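Thioesterase superfamily (Jannaschia sp., PDB 2OAF) is probably a hot-dog fold thioesterase that hydrolyses a thioester, perhaps an acyl-CoA, though its natural substrate is not established. Local coordinates at residues S103-V108 against A121-F126; S82-R87 against G110-V115. One frame throughout, in Å; residues are numbered along the deposited sequence.

Contact 1 (S103-V108 against A121-F126); sequences SITFRV and AFTCVF. With PO4 (phosphate ion), chain H.
A121 puts its methyl CB against CD of R107, 4.0 Å away, where two neighbouring antiparallel strands, 103-108 and 121-126, lie side by side. The guanidinium of R107 turns elsewhere and forms a salt bridge with D109. F122 pairs with F106 through two backbone bonds: its N donates to F106 O at 2.7 Å, and its O accepts from F106 N. Its ring lies on the other face of the sheet from A121. There CE1 meets CB and CG2 of V108, and the two side chains cross obliquely. CD1 of the same ring lies 3.5 Å from F106 O, which sits at the ring edge. T123 returns to the face of A121. Its OG1 and T105 OG1 share a hydrogen bond of 3.0 Å. In each threonine OG1 lies beside the backbone N and anti to the carbonyl carbon (chi1 -58° for T105, -55° for T123), which turns the two hydroxyls toward each other across the non-hydrogen-bonded pair. C124 exchanges two nearly straight backbone bonds with I104, and its CB meets I104 CG2 at 3.8 Å. CZ of F126 reaches the same methyl at 4.1 Å. Near this end S103 binds a phosphate, probably from the crystallisation liquor: its N and OG both donate to O2, and R98 NH2 and K102 N also bond to the phosphate. The hairpin lies within the antiparallel sheet of the hot-dog fold, with strand 90-99 beside 103-108 and strand 69-80 beside 121-126. Helix 39-54 packs on the face of F106 and F122, where W50 meets the F106 ring edge-to-face.

Contact 2 (S82-R87 against G110-V115); sequences SPVTPR and GVQDGV
Q112 reaches across to T85 and meets its backbone with both ends of the side-chain amide. OE1 accepts from T85 N at 2.9 Å, and NE2 donates to T85 O at 2.8 Å. The second bond lies in the carbonyl plane of T85 and nearly in the amide plane of Q112. The first is straight at the hydrogen, 168°, but its donor is tilted 20° from the side-chain carbonyl plane. Together the two bonds fix which way round the amide sits. The chain of Q112 is extended beyond CG, which carries the amide out to the loop. V84 adds to this close part: its CA is 3.4 Å from Q112 OE1, and its CG1 packs 3.9 Å from the same oxygen, the two side chains crossing at about a right angle. V84 and Q112 are both buried, and L90 and C117 touch each of them. An alanine in place of Q112 would probably leave T85 N and O without these partners and the 82-87 loop less firmly held to the hairpin. The other side is looser. A water donates to Q112 OE1 at 2.7 Å and only weakly to P83 O. Beyond it, CG1 of V115 rests on CB and OG of S82, both at 3.8 Å, and V115 is exposed. T85 OG1 accepts from R87 N in an ST turn, and R87 forms a salt bridge with D66 of a second subunit. Q112 to V115 form a type I' beta turn closed by backbone bonds in both directions, with D113 and G114 both at positive phi, as such a turn requires. This is a two-residue beta hairpin, and Q112, just before its two central residues, ties the turn to the loop between strands 69-80 and 90-99.

How the contacts relate
Both contacts use the hairpin of strands 103-112 and 115-128, but on opposite sides of the chain's centre, with their own centres 23 Å apart. Contact 1 belongs to the body of the sheet. Its strands pair by regular backbone bonds, with aromatic and aliphatic side chains on the helix-facing side and a threonine pair on the other. Contact 2 lies at the turn end, about 17 Å from the chain centre. There one glutamine side chain, not strand pairing, makes the hydrogen bonds across the contact. Contact 2 buries 197 Å² against 546 Å² in contact 1. It takes in a water, and its loop touches two other subunits, whereas no other protein chain of the assembly touches contact 1.

Contact 1 (S103-V108 against A121-F126)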
ATOM      1  N   SER B 103     -18.642  19.603   8.583  1.00 33.31           N
ATOM      2  CA  SER B 103     -18.217  18.289   8.115  1.00 33.57           C
ATOM      3  C   SER B 103     -19.207  17.660   7.148  1.00 32.52           C
ATOM      4  O   SER B 103     -20.365  18.010   7.144  1.00 29.25           O
ATOM      5  CB  SER B 103     -18.062  17.334   9.302  1.00 34.11           C
ATOM      6  OG  SER B 103     -19.347  17.049   9.834  1.00 36.85           O
ATOM      7  N   ILE B 104     -18.701  16.690   6.371  1.00 28.30           N
ATOM      8  CA  ILE B 104     -19.501  15.874   5.474  1.00 28.36           C
ATOM      9  C   ILE B 104     -19.260  14.408   5.816  1.00 28.17           C
ATOM     10  O   ILE B 104     -18.150  14.045   6.167  1.00 29.01           O
ATOM     11  CB  ILE B 104     -19.110  16.162   4.005  1.00 27.31           C
ATOM     12  CG1 ILE B 104     -20.082  15.463   3.027  1.00 30.41           C
ATOM     13  CG2 ILE B 104     -17.618  15.764   3.722  1.00 29.87           C
ATOM     14  CD1 ILE B 104     -19.811  15.805   1.581  1.00 25.79           C
ATOM     15  N   THR B 105     -20.289  13.573   5.736  1.00 29.95           N
ATOM     16  CA  THR B 105     -20.115  12.141   5.923  1.00 28.52           C
ATOM     17  C   THR B 105     -20.584  11.428   4.678  1.00 29.14           C
ATOM     18  O   THR B 105     -21.711  11.635   4.201  1.00 28.91           O
ATOM     19  CB  THR B 105     -20.874  11.608   7.128  1.00 28.10           C
ATOM     20  OG1 THR B 105     -20.436  12.291   8.305  1.00 31.15           O
ATOM     21  CG2 THR B 105     -20.685  10.085   7.285  1.00 27.01           C
ATOM     22  N   PHE B 106     -19.686  10.594   4.160  1.00 27.38           N
ATOM     23  CA  PHE B 106     -19.947   9.729   3.032  1.00 29.26           C
ATOM     24  C   PHE B 106     -20.155   8.333   3.540  1.00 29.39           C
ATOM     25  O   PHE B 106     -19.377   7.862   4.388  1.00 29.33           O
ATOM     26  CB  PHE B 106     -18.752   9.709   2.079  1.00 27.66           C
ATOM     27  CG  PHE B 106     -18.619  10.959   1.253  1.00 27.44           C
ATOM     28  CD1 PHE B 106     -19.291  11.089   0.061  1.00 26.50           C
ATOM     29  CD2 PHE B 106     -17.820  11.999   1.671  1.00 29.12           C
ATOM     30  CE1 PHE B 106     -19.165  12.235  -0.707  1.00 31.55           C
ATOM     31  CE2 PHE B 106     -17.686  13.135   0.895  1.00 34.72           C
ATOM     32  CZ  PHE B 106     -18.365  13.241  -0.298  1.00 29.87           C
ATOM     33  N   ARG B 107     -21.164   7.673   2.970  1.00 28.28           N
ATOM     34  CA  ARG B 107     -21.342   6.240   3.064  1.00 28.16           C
ATOM     35  C   ARG B 107     -20.777   5.565   1.829  1.00 28.75           C
ATOM     36  O   ARG B 107     -20.892   6.096   0.717  1.00 25.90           O
ATOM     37  CB  ARG B 107     -22.825   5.925   3.155  1.00 29.01           C
ATOM     38  CG  ARG B 107     -23.421   6.191   4.490  1.00 27.72           C
ATOM     39  CD  ARG B 107     -23.150   5.065   5.512  1.00 28.98           C
ATOM     40  NE  ARG B 107     -24.023   3.932   5.265  1.00 29.41           N
ATOM     41  CZ  ARG B 107     -23.702   2.844   4.566  1.00 26.30           C
ATOM     42  NH1 ARG B 107     -22.487   2.689   4.081  1.00 33.51           N
ATOM     43  NH2 ARG B 107     -24.613   1.906   4.368  1.00 30.64           N
ATOM     44  N   VAL B 108     -20.154   4.409   2.032  1.00 27.75           N
ATOM     45  CA  VAL B 108     -19.751   3.528   0.945  1.00 28.62           C
ATOM     46  C   VAL B 108     -20.136   2.092   1.325  1.00 29.46           C
ATOM     47  O   VAL B 108     -19.768   1.625   2.414  1.00 30.34           O
ATOM     48  CB  VAL B 108     -18.236   3.562   0.675  1.00 27.54           C
ATOM     49  CG1 VAL B 108     -17.870   2.566  -0.437  1.00 26.55           C
ATOM     50  CG2 VAL B 108     -17.748   4.991   0.349  1.00 27.07           C
ATOM     51  N   ALA B 121     -18.774   4.387   6.850  1.00 29.03           N
ATOM     52  CA  ALA B 121     -19.115   5.802   6.949  1.00 28.49           C
ATOM     53  C   ALA B 121     -17.824   6.587   7.240  1.00 29.49           C
ATOM     54  O   ALA B 121     -17.027   6.206   8.092  1.00 28.15           O
ATOM     55  CB  ALA B 121     -20.152   6.027   8.058  1.00 28.92           C
ATOM     56  N   PHE B 122     -17.627   7.665   6.496  1.00 30.58           N
ATOM     57  CA  PHE B 122     -16.357   8.382   6.446  1.00 30.06           C
ATOM     58  C   PHE B 122     -16.620   9.873   6.527  1.00 29.49           C
ATOM     59  O   PHE B 122     -17.326  10.415   5.687  1.00 29.74           O
ATOM     60  CB  PHE B 122     -15.677   8.069   5.114  1.00 29.44           C
ATOM     61  CG  PHE B 122     -15.485   6.591   4.868  1.00 29.94           C
ATOM     62  CD1 PHE B 122     -16.496   5.824   4.292  1.00 30.59           C
ATOM     63  CD2 PHE B 122     -14.299   5.977   5.202  1.00 32.58           C
ATOM     64  CE1 PHE B 122     -16.310   4.468   4.055  1.00 31.29           C
ATOM     65  CE2 PHE B 122     -14.108   4.626   4.975  1.00 31.61           C
ATOM     66  CZ  PHE B 122     -15.136   3.868   4.409  1.00 34.02           C
ATOM     67  N   THR B 123     -16.062  10.524   7.539  1.00 28.53           N
ATOM     68  CA  THR B 123     -16.368  11.909   7.851  1.00 26.12           C
ATOM     69  C   THR B 123     -15.123  12.763   7.658  1.00 27.86           C
ATOM     70  O   THR B 123     -14.033  12.425   8.151  1.00 26.70           O
ATOM     71  CB  THR B 123     -16.843  12.042   9.305  1.00 28.17           C
ATOM     72  OG1 THR B 123     -17.944  11.151   9.514  1.00 29.18           O
ATOM     73  CG2 THR B 123     -17.295  13.487   9.596  1.00 25.13           C
ATOM     74  N   CYS B 124     -15.294  13.834   6.892  1.00 27.52           N
ATOM     75  CA  CYS B 124     -14.263  14.801   6.540  1.00 30.61           C
ATOM     76  C   CYS B 124     -14.666  16.191   7.026  1.00 29.51           C
ATOM     77  O   CYS B 124     -15.842  16.493   7.073  1.00 29.35           O
ATOM     78  CB  CYS B 124     -14.175  14.872   5.025  1.00 33.02           C
ATOM     79  SG  CYS B 124     -13.700  13.288   4.296  1.00 40.42           S
ATOM     80  N   VAL B 125     -13.685  17.027   7.357  1.00 30.75           N
ATOM     81  CA  VAL B 125     -13.903  18.461   7.543  1.00 30.18           C
ATOM     82  C   VAL B 125     -13.354  19.158   6.292  1.00 31.88           C
ATOM     83  O   VAL B 125     -12.843  18.495   5.393  1.00 30.85           O
ATOM     84  CB  VAL B 125     -13.244  18.988   8.836  1.00 33.46           C
ATOM     85  CG1 VAL B 125     -13.961  18.420  10.072  1.00 32.75           C
ATOM     86  CG2 VAL B 125     -11.731  18.702   8.856  1.00 31.58           C
ATOM     87  N   PHE B 126     -13.486  20.476   6.223  1.00 31.37           N
ATOM     88  CA  PHE B 126     -13.050  21.259   5.062  1.00 31.67           C
ATOM     89  C   PHE B 126     -11.940  22.182   5.490  1.00 32.53           C
ATOM     90  O   PHE B 126     -11.994  22.746   6.595  1.00 31.30           O
ATOM     91  CB  PHE B 126     -14.208  22.085   4.493  1.00 31.71           C
ATOM     92  CG  PHE B 126     -15.267  21.263   3.826  1.00 30.58           C
ATOM     93  CD1 PHE B 126     -16.308  20.715   4.561  1.00 34.53           C
ATOM     94  CD2 PHE B 126     -15.221  21.009   2.444  1.00 32.81           C
ATOM     95  CE1 PHE B 126     -17.303  19.934   3.936  1.00 34.95           C
ATOM     96  CE2 PHE B 126     -16.213  20.226   1.824  1.00 35.74           C
ATOM     97  CZ  PHE B 126     -17.247  19.688   2.576  1.00 35.41           C
TER
HETATM   98  P   PO4 H 144     -20.893  19.707  11.843  1.00 68.00           P
HETATM   99  O1  PO4 H 144     -22.294  19.460  12.384  1.00 63.52           O
HETATM  100  O2  PO4 H 144     -20.851  19.300  10.393  1.00 48.43           O
HETATM  101  O3  PO4 H 144     -20.605  21.194  12.006  1.00 65.10           O
HETATM  102  O4  PO4 H 144     -19.876  18.855  12.585  1.00 56.69           O

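Contact 2 (S82-R87 against G110-V115)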
ATOM      1  N   SER B  82     -18.727  -9.782   4.605  1.00 27.43           N
ATOM      2  CA  SER B  82     -18.430 -10.877   3.728  1.00 29.38           C
ATOM      3  C   SER B  82     -17.082 -10.567   3.045  1.00 30.58           C
ATOM      4  O   SER B  82     -16.749  -9.412   2.827  1.00 29.61           O
ATOM      5  CB  SER B  82     -19.568 -11.035   2.682  1.00 30.67           C
ATOM      6  OG  SER B  82     -19.471 -12.255   2.004  1.00 36.21           O
ATOM      7  N   PRO B  83     -16.292 -11.597   2.739  1.00 31.82           N
ATOM      8  CA  PRO B  83     -14.986 -11.366   2.141  1.00 33.36           C
ATOM      9  C   PRO B  83     -15.013 -10.778   0.742  1.00 31.19           C
ATOM     10  O   PRO B  83     -15.900 -11.083  -0.062  1.00 31.24           O
ATOM     11  CB  PRO B  83     -14.404 -12.770   2.018  1.00 33.62           C
ATOM     12  CG  PRO B  83     -15.175 -13.586   2.886  1.00 38.61           C
ATOM     13  CD  PRO B  83     -16.533 -13.022   2.954  1.00 33.85           C
ATOM     14  N   VAL B  84     -14.012  -9.970   0.450  1.00 30.51           N
ATOM     15  CA  VAL B  84     -13.844  -9.380  -0.860  1.00 30.74           C
ATOM     16  C   VAL B  84     -12.781 -10.215  -1.614  1.00 30.32           C
ATOM     17  O   VAL B  84     -11.730 -10.545  -1.063  1.00 30.03           O
ATOM     18  CB  VAL B  84     -13.405  -7.938  -0.733  1.00 32.70           C
ATOM     19  CG1 VAL B  84     -12.988  -7.409  -2.078  1.00 27.17           C
ATOM     20  CG2 VAL B  84     -14.577  -7.040  -0.114  1.00 25.73           C
ATOM     21  N   THR B  85     -13.077 -10.611  -2.846  1.00 29.84           N
ATOM     22  CA  THR B  85     -12.109 -11.409  -3.646  1.00 28.20           C
ATOM     23  C   THR B  85     -11.967 -10.881  -5.061  1.00 28.08           C
ATOM     24  O   THR B  85     -12.755 -10.066  -5.528  1.00 29.83           O
ATOM     25  CB  THR B  85     -12.501 -12.872  -3.760  1.00 31.35           C
ATOM     26  OG1 THR B  85     -13.555 -12.997  -4.734  1.00 32.05           O
ATOM     27  CG2 THR B  85     -12.923 -13.457  -2.406  1.00 29.60           C
ATOM     28  N   PRO B  86     -10.953 -11.344  -5.783  1.00 30.45           N
ATOM     29  CA  PRO B  86     -10.869 -11.010  -7.200  1.00 31.31           C
ATOM     30  C   PRO B  86     -11.868 -11.675  -8.140  1.00 31.82           C
ATOM     31  O   PRO B  86     -11.775 -11.434  -9.344  1.00 30.65           O
ATOM     32  CB  PRO B  86      -9.458 -11.493  -7.595  1.00 33.38           C
ATOM     33  CG  PRO B  86      -8.713 -11.614  -6.332  1.00 31.75           C
ATOM     34  CD  PRO B  86      -9.768 -12.108  -5.362  1.00 34.23           C
ATOM     35  N   ARG B  87     -12.801 -12.483  -7.625  1.00 31.97           N
ATOM     36  CA  ARG B  87     -13.758 -13.172  -8.491  1.00 33.17           C
ATOM     37  C   ARG B  87     -14.756 -12.220  -9.133  1.00 34.09           C
ATOM     38  O   ARG B  87     -15.360 -12.573 -10.120  1.00 32.27           O
ATOM     39  CB  ARG B  87     -14.555 -14.228  -7.733  1.00 37.06           C
ATOM     40  CG  ARG B  87     -13.747 -15.250  -6.938  1.00 41.91           C
ATOM     41  CD  ARG B  87     -13.219 -16.285  -7.851  1.00 47.29           C
ATOM     42  NE  ARG B  87     -12.601 -17.404  -7.144  1.00 44.46           N
ATOM     43  CZ  ARG B  87     -11.877 -18.329  -7.756  1.00 44.23           C
ATOM     44  NH1 ARG B  87     -11.682 -18.252  -9.074  1.00 37.41           N
ATOM     45  NH2 ARG B  87     -11.335 -19.314  -7.058  1.00 38.50           N
ATOM     46  N   GLY B 110     -19.543  -1.637  -0.134  1.00 28.70           N
ATOM     47  CA  GLY B 110     -18.744  -2.409  -1.095  1.00 29.03           C
ATOM     48  C   GLY B 110     -19.500  -3.693  -1.349  1.00 28.84           C
ATOM     49  O   GLY B 110     -19.735  -4.456  -0.406  1.00 28.63           O
ATOM     50  N   VAL B 111     -19.910  -3.901  -2.607  1.00 27.92           N
ATOM     51  CA  VAL B 111     -20.821  -4.986  -2.989  1.00 25.77           C
ATOM     52  C   VAL B 111     -20.220  -5.812  -4.099  1.00 27.22           C
ATOM     53  O   VAL B 111     -19.704  -5.247  -5.068  1.00 29.18           O
ATOM     54  CB  VAL B 111     -22.170  -4.394  -3.475  1.00 28.92           C
ATOM     55  CG1 VAL B 111     -23.136  -5.519  -3.801  1.00 24.85           C
ATOM     56  CG2 VAL B 111     -22.740  -3.448  -2.386  1.00 24.33           C
ATOM     57  N   GLN B 112     -20.211  -7.137  -3.933  1.00 27.46           N
ATOM     58  CA  GLN B 112     -19.662  -8.044  -4.936  1.00 27.82           C
ATOM     59  C   GLN B 112     -20.678  -9.099  -5.310  1.00 29.30           C
ATOM     60  O   GLN B 112     -21.110  -9.867  -4.449  1.00 27.78           O
ATOM     61  CB  GLN B 112     -18.392  -8.741  -4.430  1.00 31.74           C
ATOM     62  CG  GLN B 112     -17.159  -7.893  -4.502  1.00 36.63           C
ATOM     63  CD  GLN B 112     -15.882  -8.704  -4.496  1.00 37.46           C
ATOM     64  OE1 GLN B 112     -15.718  -9.627  -3.703  1.00 34.81           O
ATOM     65  NE2 GLN B 112     -14.938  -8.308  -5.347  1.00 30.16           N
ATOM     66  N   ASP B 113     -21.059  -9.131  -6.586  1.00 28.45           N
ATOM     67  CA  ASP B 113     -22.101 -10.020  -7.032  1.00 29.91           C
ATOM     68  C   ASP B 113     -23.359  -9.872  -6.181  1.00 30.18           C
ATOM     69  O   ASP B 113     -24.048 -10.851  -5.840  1.00 31.03           O
ATOM     70  CB  ASP B 113     -21.585 -11.440  -7.053  1.00 28.01           C
ATOM     71  CG  ASP B 113     -21.815 -12.100  -8.379  1.00 36.09           C
ATOM     72  OD1 ASP B 113     -21.838 -11.368  -9.379  1.00 42.81           O
ATOM     73  OD2 ASP B 113     -21.918 -13.331  -8.410  1.00 42.64           O
ATOM     74  N   GLY B 114     -23.680  -8.618  -5.874  1.00 30.74           N
ATOM     75  CA  GLY B 114     -24.855  -8.278  -5.058  1.00 29.44           C
ATOM     76  C   GLY B 114     -24.797  -8.516  -3.572  1.00 29.37           C
ATOM     77  O   GLY B 114     -25.730  -8.152  -2.856  1.00 27.03           O
ATOM     78  N   VAL B 115     -23.719  -9.138  -3.097  1.00 29.44           N
ATOM     79  CA  VAL B 115     -23.496  -9.341  -1.676  1.00 29.19           C
ATOM     80  C   VAL B 115     -22.791  -8.126  -1.090  1.00 30.49           C
ATOM     81  O   VAL B 115     -21.740  -7.708  -1.593  1.00 30.42           O
ATOM     82  CB  VAL B 115     -22.568 -10.574  -1.419  1.00 30.10           C
ATOM     83  CG1 VAL B 115     -22.366 -10.821   0.098  1.00 26.79           C
ATOM     84  CG2 VAL B 115     -23.127 -11.833  -2.112  1.00 24.97           C
TER
HETATM   85  O   HOH W   1     -17.123 -11.893  -3.072  1.00 48.20           O